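Local coordinates for protein orotidine 5'-phosphate decarboxylase (Streptomyces avermitilis, PDB 3V75) that probably catalyses the decarboxylation of orotidine 5'-phosphate to UMP and CO2, the last step of de novo UMP biosynthesis, at residues R33-R38 with V265-S270; V72-E77 with R281-A286; M116-G121 with E132-K137; V173-S178 with T199-L204. One frame throughout, in Å; residues are numbered along the deposited sequence. Where two conformers were deposited one is given.

Contact 1 of 4, residues R33-R38 with V265-S270; sequences RAMDDR and VVPNVS
Met35, deposited as selenomethionine, reaches from helix 27-38 to the first residues of strand 265-269, the last strand of the eight-stranded parallel TIM barrel. The two segment axes pass at 10.8 Å with 59° between their N-to-C directions, so the helix is too far away for backbone contact, and one side chain bridges the distance. It leaves the helix pointing at the strand, with CG anti to the carbonyl carbon (chi1 -70°), and stays extended through the next bond; only at chi3, -65°, does it bend. The extended part delivers SE to the strand, where Val266 presents one branch of its fork: CG2, the methyl beside its backbone N, lies 4.2 Å from Met35 SE. Pro267 comes up on the same selenium with its ring, CD being 4.3 Å from Met35 SE. Val266 also packs on Cys42 of strand 42-45, and Pro267 on Ile294 of helix 280-299; since the backbone of Pro267 is hydrogen-bonded to that of Cys42, the contact lies at the seam where the last strand meets the first and the barrel closes. No hydrogen bond crosses between the two segments, and all four touching residues are buried. The nearest approach is to a polar atom of the strand backbone: Met35 SE stands 3.5 Å from Val265 O. The bend at chi3 brings the terminal Met35 CE to 3.6 Å from Val265 O.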
loop_
_atom_site.group_PDB
_atom_site.type_symbol
_atom_site.label_atom_id
_atom_site.label_comp_id
_atom_site.label_asym_id
_atom_site.label_seq_id
_atom_site.Cartn_x
_atom_site.Cartn_y
_atom_site.Cartn_z
ATOM N N ARG A 33 27.655 4.139 -3.750
ATOM C CA ARG A 33 28.426 4.790 -4.814
ATOM C C ARG A 33 27.734 6.050 -5.342
ATOM O O ARG A 33 28.410 7.075 -5.581
ATOM C CB ARG A 33 28.716 3.770 -5.945
ATOM C CG ARG A 33 29.380 4.328 -7.193
ATOM C CD ARG A 33 30.046 3.202 -8.055
ATOM N NE ARG A 33 30.328 1.985 -7.261
ATOM C CZ ARG A 33 29.533 0.907 -7.257
ATOM N NH1 ARG A 33 28.422 0.923 -8.008
ATOM N NH2 ARG A 33 29.829 -0.181 -6.507
ATOM N N ALA A 34 26.411 6.002 -5.518
ATOM C CA ALA A 34 25.674 7.132 -6.079
ATOM C C ALA A 34 25.754 8.341 -5.134
ATOM O O ALA A 34 25.954 9.482 -5.592
ATOM C CB ALA A 34 24.228 6.758 -6.307
HETATM N N MSE A 35 25.574 8.112 -3.842
HETATM C CA MSE A 35 25.655 9.216 -2.893
HETATM C C MSE A 35 27.064 9.774 -2.836
HETATM O O MSE A 35 27.216 10.990 -2.656
HETATM C CB MSE A 35 25.130 8.832 -1.509
HETATM C CG MSE A 35 23.588 8.624 -1.521
HETATM SE SE MSE A 35 22.774 8.716 0.192
HETATM C CE MSE A 35 23.612 7.188 0.965
ATOM N N ASP A 36 28.096 8.935 -2.991
ATOM C CA ASP A 36 29.475 9.454 -3.020
ATOM C C ASP A 36 29.674 10.320 -4.285
ATOM O O ASP A 36 30.302 11.388 -4.245
ATOM C CB ASP A 36 30.528 8.326 -3.093
ATOM C CG ASP A 36 30.663 7.494 -1.796
ATOM O OD1 ASP A 36 30.296 7.962 -0.699
ATOM O OD2 ASP A 36 31.177 6.323 -1.898
ATOM N N ASP A 37 29.178 9.826 -5.426
ATOM C CA ASP A 37 29.453 10.450 -6.728
ATOM C C ASP A 37 28.637 11.734 -6.920
ATOM O O ASP A 37 29.169 12.749 -7.350
ATOM C CB ASP A 37 29.106 9.496 -7.880
ATOM C CG ASP A 37 30.093 8.335 -8.034
ATOM O OD1 ASP A 37 31.182 8.335 -7.444
ATOM O OD2 ASP A 37 29.725 7.376 -8.757
ATOM N N ARG A 38 27.346 11.696 -6.626
ATOM C CA ARG A 38 26.463 12.820 -6.907
ATOM C C ARG A 38 26.098 13.620 -5.666
ATOM O O ARG A 38 25.475 14.686 -5.787
ATOM C CB ARG A 38 25.174 12.331 -7.584
ATOM C CG ARG A 38 25.408 11.776 -8.970
ATOM C CD ARG A 38 24.095 11.470 -9.632
ATOM N NE ARG A 38 24.276 11.069 -11.031
ATOM C CZ ARG A 38 23.274 10.957 -11.907
ATOM N NH1 ARG A 38 22.018 11.224 -11.525
ATOM N NH2 ARG A 38 23.531 10.609 -13.174
ATOM N N VAL A 265 22.377 7.294 5.912
ATOM C CA VAL A 265 21.121 7.977 5.691
ATOM C C VAL A 265 20.982 8.390 4.229
ATOM O O VAL A 265 21.939 8.920 3.626
ATOM C CB VAL A 265 20.987 9.223 6.629
ATOM C CG1 VAL A 265 19.797 10.086 6.235
ATOM C CG2 VAL A 265 20.856 8.761 8.061
ATOM N N VAL A 266 19.779 8.185 3.694
ATOM C CA VAL A 266 19.360 8.710 2.407
ATOM C C VAL A 266 18.425 9.855 2.760
ATOM O O VAL A 266 17.248 9.649 3.072
ATOM C CB VAL A 266 18.583 7.640 1.590
ATOM C CG1 VAL A 266 18.123 8.234 0.256
ATOM C CG2 VAL A 266 19.472 6.415 1.383
ATOM N N PRO A 267 18.943 11.098 2.728
ATOM C CA PRO A 267 18.124 12.225 3.208
ATOM C C PRO A 267 17.170 12.642 2.101
ATOM O O PRO A 267 17.602 12.992 1.007
ATOM C CB PRO A 267 19.160 13.347 3.463
ATOM C CG PRO A 267 20.542 12.672 3.233
ATOM C CD PRO A 267 20.284 11.519 2.308
ATOM N N ASN A 268 15.871 12.610 2.371
ATOM C CA ASN A 268 14.906 12.952 1.358
ATOM C C ASN A 268 14.375 14.376 1.575
ATOM O O ASN A 268 13.829 14.689 2.642
ATOM C CB ASN A 268 13.722 11.962 1.401
ATOM C CG ASN A 268 12.654 12.322 0.397
ATOM O OD1 ASN A 268 11.674 13.027 0.720
ATOM N ND2 ASN A 268 12.857 11.908 -0.834
ATOM N N VAL A 269 14.537 15.226 0.558
ATOM C CA VAL A 269 13.992 16.580 0.557
ATOM C C VAL A 269 12.847 16.644 -0.459
ATOM O O VAL A 269 13.018 16.190 -1.597
ATOM C CB VAL A 269 15.074 17.600 0.131
ATOM C CG1 VAL A 269 14.515 19.030 0.168
ATOM C CG2 VAL A 269 16.354 17.500 0.991
ATOM N N SER A 270 11.735 17.238 -0.080
ATOM C CA SER A 270 10.649 17.450 -1.012
ATOM C C SER A 270 10.509 18.963 -1.302
ATOM O O SER A 270 11.155 19.472 -2.225
ATOM C CB SER A 270 9.378 16.832 -0.447
ATOM O OG SER A 270 8.276 17.165 -1.263
#

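Contact 2 of 4, residues V72-E77 with R281-A286; sequences VEALGE and RALRTA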
loop_
_atom_site.group_PDB
_atom_site.type_symbol
_atom_site.label_atom_id
_atom_site.label_comp_id
_atom_site.label_asym_id
_atom_site.label_seq_id
_atom_site.Cartn_x
_atom_site.Cartn_y
_atom_site.Cartn_z
ATOM N N VAL A 72 12.636 15.663 -13.749
ATOM C CA VAL A 72 13.696 14.783 -14.234
ATOM C C VAL A 72 14.637 15.471 -15.211
ATOM O O VAL A 72 15.849 15.224 -15.191
ATOM C CB VAL A 72 13.105 13.496 -14.836
ATOM C CG1 VAL A 72 14.221 12.622 -15.376
ATOM C CG2 VAL A 72 12.282 12.763 -13.755
ATOM N N GLU A 73 14.109 16.348 -16.060
ATOM C CA GLU A 73 14.999 17.084 -16.967
ATOM C C GLU A 73 15.982 17.954 -16.196
ATOM O O GLU A 73 17.167 18.008 -16.529
ATOM C CB GLU A 73 14.211 17.959 -17.946
ATOM C CG GLU A 73 13.500 17.089 -18.968
ATOM C CD GLU A 73 12.590 17.850 -19.902
ATOM O OE1 GLU A 73 12.233 19.038 -19.619
ATOM O OE2 GLU A 73 12.181 17.251 -20.951
ATOM N N ALA A 74 15.479 18.642 -15.168
ATOM C CA ALA A 74 16.322 19.554 -14.397
ATOM C C ALA A 74 17.334 18.816 -13.560
ATOM O O ALA A 74 18.488 19.239 -13.450
ATOM C CB ALA A 74 15.454 20.423 -13.468
ATOM N N LEU A 75 16.903 17.727 -12.939
ATOM C CA LEU A 75 17.686 17.093 -11.881
ATOM C C LEU A 75 18.214 15.682 -12.157
ATOM O O LEU A 75 19.062 15.208 -11.410
ATOM C CB LEU A 75 16.842 17.047 -10.587
ATOM C CG LEU A 75 16.474 18.434 -10.020
ATOM C CD1 LEU A 75 15.596 18.218 -8.783
ATOM C CD2 LEU A 75 17.713 19.254 -9.696
ATOM N N GLY A 76 17.729 15.035 -13.230
ATOM C CA GLY A 76 17.984 13.602 -13.414
ATOM C C GLY A 76 19.457 13.262 -13.508
ATOM O O GLY A 76 19.864 12.202 -13.039
ATOM N N GLU A 77 20.259 14.152 -14.085
ATOM C CA GLU A 77 21.694 13.903 -14.195
ATOM C C GLU A 77 22.482 14.328 -12.968
ATOM O O GLU A 77 23.698 14.077 -12.896
ATOM C CB GLU A 77 22.264 14.573 -15.440
ATOM C CG GLU A 77 21.661 13.952 -16.717
ATOM C CD GLU A 77 22.342 14.433 -18.015
ATOM O OE1 GLU A 77 23.367 15.178 -17.943
ATOM O OE2 GLU A 77 21.830 14.072 -19.103
ATOM N N ARG A 281 17.086 26.162 -13.394
ATOM C CA ARG A 281 18.319 26.542 -12.710
ATOM C C ARG A 281 18.061 26.637 -11.207
ATOM O O ARG A 281 18.937 26.280 -10.417
ATOM C CB ARG A 281 18.871 27.886 -13.200
ATOM C CG ARG A 281 19.367 27.873 -14.629
ATOM C CD ARG A 281 19.798 29.274 -15.064
ATOM N NE ARG A 281 20.170 29.298 -16.493
ATOM C CZ ARG A 281 20.275 30.406 -17.225
ATOM N NH1 ARG A 281 20.022 31.589 -16.685
ATOM N NH2 ARG A 281 20.603 30.319 -18.528
ATOM N N ALA A 282 16.888 27.123 -10.820
ATOM C CA ALA A 282 16.569 27.232 -9.391
ATOM C C ALA A 282 16.470 25.836 -8.755
ATOM O O ALA A 282 16.932 25.630 -7.620
ATOM C CB ALA A 282 15.280 28.001 -9.181
ATOM N N LEU A 283 15.883 24.872 -9.480
ATOM C CA LEU A 283 15.789 23.486 -8.977
ATOM C C LEU A 283 17.177 22.897 -8.782
ATOM O O LEU A 283 17.476 22.335 -7.725
ATOM C CB LEU A 283 15.006 22.612 -9.978
ATOM C CG LEU A 283 13.497 22.822 -9.908
ATOM C CD1 LEU A 283 12.830 22.274 -11.196
ATOM C CD2 LEU A 283 12.917 22.165 -8.640
ATOM N N ARG A 284 18.027 23.032 -9.792
ATOM C CA ARG A 284 19.399 22.546 -9.729
ATOM C C ARG A 284 20.182 23.176 -8.568
ATOM O O ARG A 284 20.922 22.507 -7.835
ATOM C CB ARG A 284 20.104 22.838 -11.057
ATOM C CG ARG A 284 21.575 22.519 -11.032
ATOM C CD ARG A 284 21.865 21.046 -10.900
ATOM N NE ARG A 284 23.316 20.829 -10.838
ATOM C CZ ARG A 284 24.112 20.840 -11.904
ATOM N NH1 ARG A 284 23.610 21.070 -13.111
ATOM N NH2 ARG A 284 25.432 20.675 -11.774
ATOM N N THR A 285 20.057 24.493 -8.442
ATOM C CA THR A 285 20.799 25.200 -7.410
ATOM C C THR A 285 20.397 24.692 -6.025
ATOM O O THR A 285 21.259 24.475 -5.173
ATOM C CB THR A 285 20.542 26.737 -7.517
ATOM O OG1 THR A 285 21.062 27.178 -8.778
ATOM C CG2 THR A 285 21.230 27.541 -6.397
ATOM N N ALA A 286 19.093 24.524 -5.792
ATOM C CA ALA A 286 18.616 24.070 -4.481
ATOM C C ALA A 286 19.084 22.655 -4.197
ATOM O O ALA A 286 19.508 22.351 -3.084
ATOM C CB ALA A 286 17.089 24.142 -4.411
#
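Leu283 and Arg284 of helix 280-299 receive Ala74 and Leu75 of helix 61-75 in a helix-to-helix contact of van der Waals character, 187 Å², with no hydrogen bond across it. Taken in order, the second segment starts with Arg281, whose side chain leaves the helix away from the partner. Its carbonyl is doubly held within the helix: Thr285 N and Thr285 OG1 reach Arg281 O from opposite faces of its plane, the hydroxyl at 2.8 Å from Arg281 O. Ala282 turns to the loop at His276. Leu283 then points toward the other helix, and its CD1 rests 3.9 Å from Ala74 CB, with its own CB 4.1 Å from Ala74 CB, so that the small alanine lies alongside the leucine stem. The Leu283 carbonyl is part of the surface too: Leu75 CD2 lies 3.7 Å from Leu283 O. In Leu75, CD1 continues the chain anti to CA (chi2 178°), and CD2 is the branch turned to the facing helix. At Arg284 the backbone does the touching, with CA 3.7 Å from Leu75 CD2, whereas the side chain runs on to a salt bridge between its NE and Asp288 OD2. Thr285 faces away from the contact, and Ala286 packs on His276. Val273 of the short helix 271-274 touches both Leu75 and Leu283, Trp55 adds to the packing on Leu283, and Val72 carries helix 61-75 onto its other neighbour in the outer layer, helix 93-109.

Contact 3 of 4, residues M116-G121 with E132-K137; sequences MDAKRG and EAFLRK
Within the beta-alpha-beta unit of strand 113-120, helix 124-134 and strand 145-148, the helix packs back on the strand through Phe134, whose ring spans three residues. Met116, a selenomethionine, bends at chi2 and chi3 round the CD1-CE1 side: its CG is 3.7 Å from Phe134 CD1, and its SE stands 5.1 Å from the ring centroid, an oblique Met-aromatic contact. Ala118 CB lies 4.3 Å from Phe134 CZ. Across the ring, Arg120 NE is 3.9 Å from Phe134 CE2, with guanidinium and ring planes 71° apart. That guanidinium rests one face on Ala118 CB; Arg120 NH1 gives a bent bond (N-H...O 137°) to Ala118 O at 2.9 Å, on a lone pair in the carbonyl plane, while NH2 bridges to Glu90 of both subunits. With an alanine in place of Phe134, a gap would probably open between Met116 and Arg120, leaving the guanidinium freer to shift against its glutamates. At the intervening strand positions, Asp117 and Lys119, the predicted proton donor, form a salt bridge; with Lys83 of the same chain and Asp122 of the second subunit they make the alternating Lys-Asp network typical of OMP decarboxylase active sites.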
loop_
_atom_site.group_PDB
_atom_site.type_symbol
_atom_site.label_atom_id
_atom_site.label_comp_id
_atom_site.label_asym_id
_atom_site.label_seq_id
_atom_site.Cartn_x
_atom_site.Cartn_y
_atom_site.Cartn_z
HETATM N N MSE A 116 10.832 3.814 -5.268
HETATM C CA MSE A 116 9.398 3.938 -5.464
HETATM C C MSE A 116 8.731 4.015 -4.087
HETATM O O MSE A 116 8.724 3.023 -3.323
HETATM C CB MSE A 116 8.868 2.752 -6.252
HETATM C CG MSE A 116 7.349 2.733 -6.317
HETATM SE SE MSE A 116 6.614 4.190 -7.414
HETATM C CE MSE A 116 7.406 3.668 -9.086
ATOM N N ASP A 117 8.155 5.167 -3.734
ATOM C CA ASP A 117 7.470 5.255 -2.450
ATOM C C ASP A 117 5.996 4.926 -2.641
ATOM O O ASP A 117 5.154 5.782 -2.987
ATOM C CB ASP A 117 7.670 6.632 -1.795
ATOM C CG ASP A 117 7.333 6.628 -0.350
ATOM O OD1 ASP A 117 6.697 5.644 0.141
ATOM O OD2 ASP A 117 7.691 7.597 0.371
ATOM N N ALA A 118 5.702 3.641 -2.448
ATOM C CA ALA A 118 4.359 3.104 -2.666
ATOM C C ALA A 118 3.815 2.401 -1.408
ATOM O O ALA A 118 2.619 2.048 -1.341
ATOM C CB ALA A 118 4.383 2.149 -3.849
ATOM N N LYS A 119 4.682 2.210 -0.411
ATOM C CA LYS A 119 4.274 1.635 0.893
ATOM C C LYS A 119 3.338 0.438 0.729
ATOM O O LYS A 119 2.236 0.398 1.289
ATOM C CB LYS A 119 3.687 2.703 1.824
ATOM C CG LYS A 119 4.730 3.781 2.202
ATOM C CD LYS A 119 4.135 4.726 3.240
ATOM C CE LYS A 119 5.126 5.876 3.610
ATOM N NZ LYS A 119 5.366 6.794 2.430
ATOM N N ARG A 120 3.796 -0.536 -0.058
ATOM C CA ARG A 120 2.963 -1.735 -0.301
ATOM C C ARG A 120 3.191 -2.755 0.793
ATOM O O ARG A 120 4.272 -2.850 1.383
ATOM C CB ARG A 120 3.311 -2.368 -1.658
ATOM C CG ARG A 120 3.154 -1.399 -2.846
ATOM C CD ARG A 120 1.732 -0.825 -2.927
ATOM N NE ARG A 120 1.417 -0.312 -4.280
ATOM C CZ ARG A 120 0.992 0.922 -4.595
ATOM N NH1 ARG A 120 0.856 1.862 -3.644
ATOM N NH2 ARG A 120 0.708 1.191 -5.868
ATOM N N GLY A 121 2.186 -3.585 1.027
ATOM C CA GLY A 121 2.355 -4.653 2.002
ATOM C C GLY A 121 1.194 -5.622 1.900
ATOM O O GLY A 121 0.044 -5.237 2.149
ATOM N N GLU A 132 6.701 -8.032 -8.435
ATOM C CA GLU A 132 6.686 -8.163 -9.910
ATOM C C GLU A 132 6.512 -6.753 -10.540
ATOM O O GLU A 132 7.106 -6.429 -11.569
ATOM C CB GLU A 132 5.543 -9.134 -10.375
ATOM C CG GLU A 132 5.306 -9.284 -11.907
ATOM C CD GLU A 132 4.225 -10.352 -12.312
ATOM O OE1 GLU A 132 4.108 -11.372 -11.578
ATOM O OE2 GLU A 132 3.578 -10.222 -13.360
ATOM N N ALA A 133 5.618 -5.952 -9.939
ATOM C CA ALA A 133 5.327 -4.616 -10.477
ATOM C C ALA A 133 6.544 -3.681 -10.362
ATOM O O ALA A 133 6.803 -2.884 -11.270
ATOM C CB ALA A 133 4.156 -3.986 -9.716
ATOM N N PHE A 134 7.267 -3.759 -9.246
ATOM C CA PHE A 134 8.261 -2.719 -8.943
ATOM C C PHE A 134 9.721 -3.185 -8.915
ATOM O O PHE A 134 10.623 -2.329 -8.906
ATOM C CB PHE A 134 7.942 -2.080 -7.590
ATOM C CG PHE A 134 6.615 -1.380 -7.552
ATOM C CD1 PHE A 134 6.409 -0.247 -8.311
ATOM C CD2 PHE A 134 5.562 -1.871 -6.788
ATOM C CE1 PHE A 134 5.161 0.412 -8.299
ATOM C CE2 PHE A 134 4.337 -1.242 -6.765
ATOM C CZ PHE A 134 4.117 -0.079 -7.526
ATOM N N LEU A 135 9.988 -4.491 -8.833
ATOM C CA LEU A 135 11.341 -4.964 -8.484
ATOM C C LEU A 135 11.922 -5.930 -9.472
ATOM O O LEU A 135 12.984 -6.492 -9.224
ATOM C CB LEU A 135 11.356 -5.594 -7.082
ATOM C CG LEU A 135 10.977 -4.612 -5.959
ATOM C CD1 LEU A 135 10.655 -5.356 -4.668
ATOM C CD2 LEU A 135 12.039 -3.504 -5.747
ATOM N N ARG A 136 11.257 -6.154 -10.588
ATOM C CA ARG A 136 11.839 -7.019 -11.593
ATOM C C ARG A 136 12.133 -6.211 -12.847
ATOM O O ARG A 136 11.311 -5.375 -13.221
ATOM C CB ARG A 136 10.868 -8.144 -11.902
ATOM C CG ARG A 136 11.582 -9.217 -12.651
ATOM C CD ARG A 136 10.841 -10.506 -12.508
ATOM N NE ARG A 136 9.642 -10.502 -13.323
ATOM C CZ ARG A 136 8.808 -11.535 -13.315
ATOM N NH1 ARG A 136 9.120 -12.580 -12.528
ATOM N NH2 ARG A 136 7.717 -11.541 -14.083
ATOM N N LYS A 137 13.233 -6.476 -13.555
ATOM C CA LYS A 137 13.594 -5.526 -14.637
ATOM C C LYS A 137 12.688 -5.372 -15.827
ATOM O O LYS A 137 12.762 -4.374 -16.555
ATOM C CB LYS A 137 14.982 -5.783 -15.159
ATOM C CG LYS A 137 15.122 -7.159 -15.780
ATOM C CD LYS A 137 16.399 -7.091 -16.571
ATOM C CE LYS A 137 16.589 -8.317 -17.453
ATOM N NZ LYS A 137 17.876 -8.042 -18.168
#

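Contact 4 of 4, residues V173-S178 with T199-L204; sequences VLALTS and TMLAHL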
loop_
_atom_site.group_PDB
_atom_site.type_symbol
_atom_site.label_atom_id
_atom_site.label_comp_id
_atom_site.label_asym_id
_atom_site.label_seq_id
_atom_site.Cartn_x
_atom_site.Cartn_y
_atom_site.Cartn_z
ATOM N N VAL A 173 11.781 -0.610 4.573
ATOM C CA VAL A 173 10.681 -1.045 5.427
ATOM C C VAL A 173 10.323 0.068 6.379
ATOM O O VAL A 173 11.209 0.604 7.040
ATOM C CB VAL A 173 11.094 -2.325 6.228
ATOM C CG1 VAL A 173 9.944 -2.778 7.140
ATOM C CG2 VAL A 173 11.497 -3.448 5.228
ATOM N N LEU A 174 9.039 0.415 6.482
ATOM C CA LEU A 174 8.644 1.438 7.454
ATOM C C LEU A 174 9.057 1.004 8.850
ATOM O O LEU A 174 8.737 -0.115 9.276
ATOM C CB LEU A 174 7.137 1.636 7.453
ATOM C CG LEU A 174 6.484 2.003 6.125
ATOM C CD1 LEU A 174 4.989 2.158 6.267
ATOM C CD2 LEU A 174 7.112 3.304 5.545
ATOM N N ALA A 175 9.779 1.863 9.574
ATOM C CA ALA A 175 10.175 1.526 10.939
ATOM C C ALA A 175 9.694 2.575 11.940
ATOM O O ALA A 175 8.929 2.282 12.846
ATOM C CB ALA A 175 11.691 1.323 11.034
ATOM N N LEU A 176 10.146 3.818 11.756
ATOM C CA LEU A 176 9.878 4.915 12.697
ATOM C C LEU A 176 9.487 6.150 11.884
ATOM O O LEU A 176 10.292 6.666 11.101
ATOM C CB LEU A 176 11.141 5.207 13.487
ATOM C CG LEU A 176 11.474 4.118 14.511
ATOM C CD1 LEU A 176 12.915 4.203 14.961
ATOM C CD2 LEU A 176 10.500 4.205 15.720
ATOM N N THR A 177 8.270 6.641 12.076
ATOM C CA THR A 177 7.808 7.818 11.324
ATOM C C THR A 177 7.428 8.956 12.257
ATOM O O THR A 177 7.100 8.737 13.427
ATOM C CB THR A 177 6.651 7.440 10.395
ATOM O OG1 THR A 177 5.568 6.851 11.157
ATOM C CG2 THR A 177 7.160 6.448 9.332
ATOM N N SER A 178 7.482 10.201 11.747
ATOM C CA SER A 178 7.324 11.347 12.632
ATOM C C SER A 178 5.935 11.935 12.654
ATOM O O SER A 178 5.701 12.944 13.328
ATOM C CB SER A 178 8.343 12.430 12.270
ATOM O OG SER A 178 7.967 12.982 11.031
ATOM N N THR A 199 12.017 -4.345 16.398
ATOM C CA THR A 199 11.925 -5.674 15.819
ATOM C C THR A 199 12.232 -5.582 14.337
ATOM O O THR A 199 13.003 -6.399 13.806
ATOM C CB THR A 199 10.495 -6.237 16.062
ATOM O OG1 THR A 199 10.315 -6.379 17.472
ATOM C CG2 THR A 199 10.315 -7.613 15.381
HETATM N N MSE A 200 11.660 -4.580 13.658
HETATM C CA MSE A 200 11.937 -4.414 12.233
HETATM C C MSE A 200 13.417 -4.101 11.988
HETATM O O MSE A 200 14.030 -4.634 11.059
HETATM C CB MSE A 200 11.054 -3.321 11.607
HETATM C CG MSE A 200 9.574 -3.591 11.742
HETATM SE SE MSE A 200 9.101 -5.367 11.035
HETATM C CE MSE A 200 7.325 -5.480 11.860
ATOM N N LEU A 201 13.980 -3.195 12.785
ATOM C CA LEU A 201 15.398 -2.869 12.627
ATOM C C LEU A 201 16.269 -4.112 12.805
ATOM O O LEU A 201 17.209 -4.319 12.035
ATOM C CB LEU A 201 15.828 -1.769 13.608
ATOM C CG LEU A 201 15.155 -0.418 13.368
ATOM C CD1 LEU A 201 15.451 0.503 14.567
ATOM C CD2 LEU A 201 15.647 0.220 12.050
ATOM N N ALA A 202 15.962 -4.932 13.812
ATOM C CA ALA A 202 16.744 -6.150 14.025
ATOM C C ALA A 202 16.616 -7.128 12.838
ATOM O O ALA A 202 17.602 -7.783 12.454
ATOM C CB ALA A 202 16.367 -6.849 15.334
ATOM N N HIS A 203 15.410 -7.259 12.284
ATOM C CA HIS A 203 15.243 -8.118 11.101
ATOM C C HIS A 203 16.118 -7.604 9.966
ATOM O O HIS A 203 16.744 -8.393 9.230
ATOM C CB HIS A 203 13.794 -8.091 10.603
ATOM C CG HIS A 203 12.854 -8.968 11.366
ATOM N ND1 HIS A 203 13.034 -10.329 11.474
ATOM C CD2 HIS A 203 11.676 -8.689 11.978
ATOM C CE1 HIS A 203 12.017 -10.852 12.143
ATOM N NE2 HIS A 203 11.179 -9.877 12.454
ATOM N N LEU A 204 16.139 -6.281 9.778
ATOM C CA LEU A 204 16.939 -5.700 8.699
ATOM C C LEU A 204 18.436 -5.915 8.940
ATOM O O LEU A 204 19.183 -6.222 7.980
ATOM C CB LEU A 204 16.634 -4.220 8.536
ATOM C CG LEU A 204 15.218 -3.938 8.029
ATOM C CD1 LEU A 204 14.892 -2.462 8.279
ATOM C CD2 LEU A 204 15.057 -4.286 6.535
#
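Leu204 of helix 196-207 and Val173 of strand 170-176 meet methyl to methyl, and the leucine can be traced outward from the helix. Its CB points at the strand but is still 6.2 Å from Val173 CG2. CG, placed anti to the carbonyl carbon by a chi1 of -67°, shortens the gap to 4.7 Å from Val173 CG2. There the chain forks. CD1 comes to 4.3 Å from Val173 CB, beside the root of the valine fork, while CD2 makes the closest approach, 3.9 Å from Val173 CG2. The two side chains cross obliquely, and Leu204 also leans on Ala219 of the next strand, 217-221. This is the layering of a TIM barrel, an outer helix laid against the parallel sheet: the segment axes approach to 8.7 Å, and their directions differ by 132°, so the helix runs back across the strand at a slant, well short of antiparallel. Farther up the strand, Ala175 offers just its CB, which lies 4.2 Å from Leu201 CD2; Leu201 leaves its backbone to the flank of the contact, and its end swings in. Like Leu204, it reaches Ala219 as well. Met200, a selenomethionine, starts toward the strand and then leads off, so that its CG is what comes near the backbone, 4.3 Å from Leu174 O. Its side chain packs on Glu184 of the second subunit. Leu174 points to the side of the strand away from the helix, packing on Tyr151 of the second subunit, whose OH is hydrogen-bonded to Ala175 O.

Overall arrangement
Contacts 1, 3 and 4 reach strands of one closed parallel barrel, whereas contact 2 joins two helices outside it. Contacts 1 and 2, with centres 14 Å apart, interlock along the chain and meet where Arg38 NH1 lies 2.8 Å from Gly76 O, a probable hydrogen bond. Contacts 3 and 4, 18 Å apart between centres, follow one another in sequence and meet at the predicted active site: Lys119 CE of contact 3 is 3.8 Å from Leu174 CD2 of contact 4. Both also touch the second subunit, unlike contacts 1 and 2. Contact 2 is farthest from contact 4, about 31 Å between centres, on opposite sides of the chain's centre.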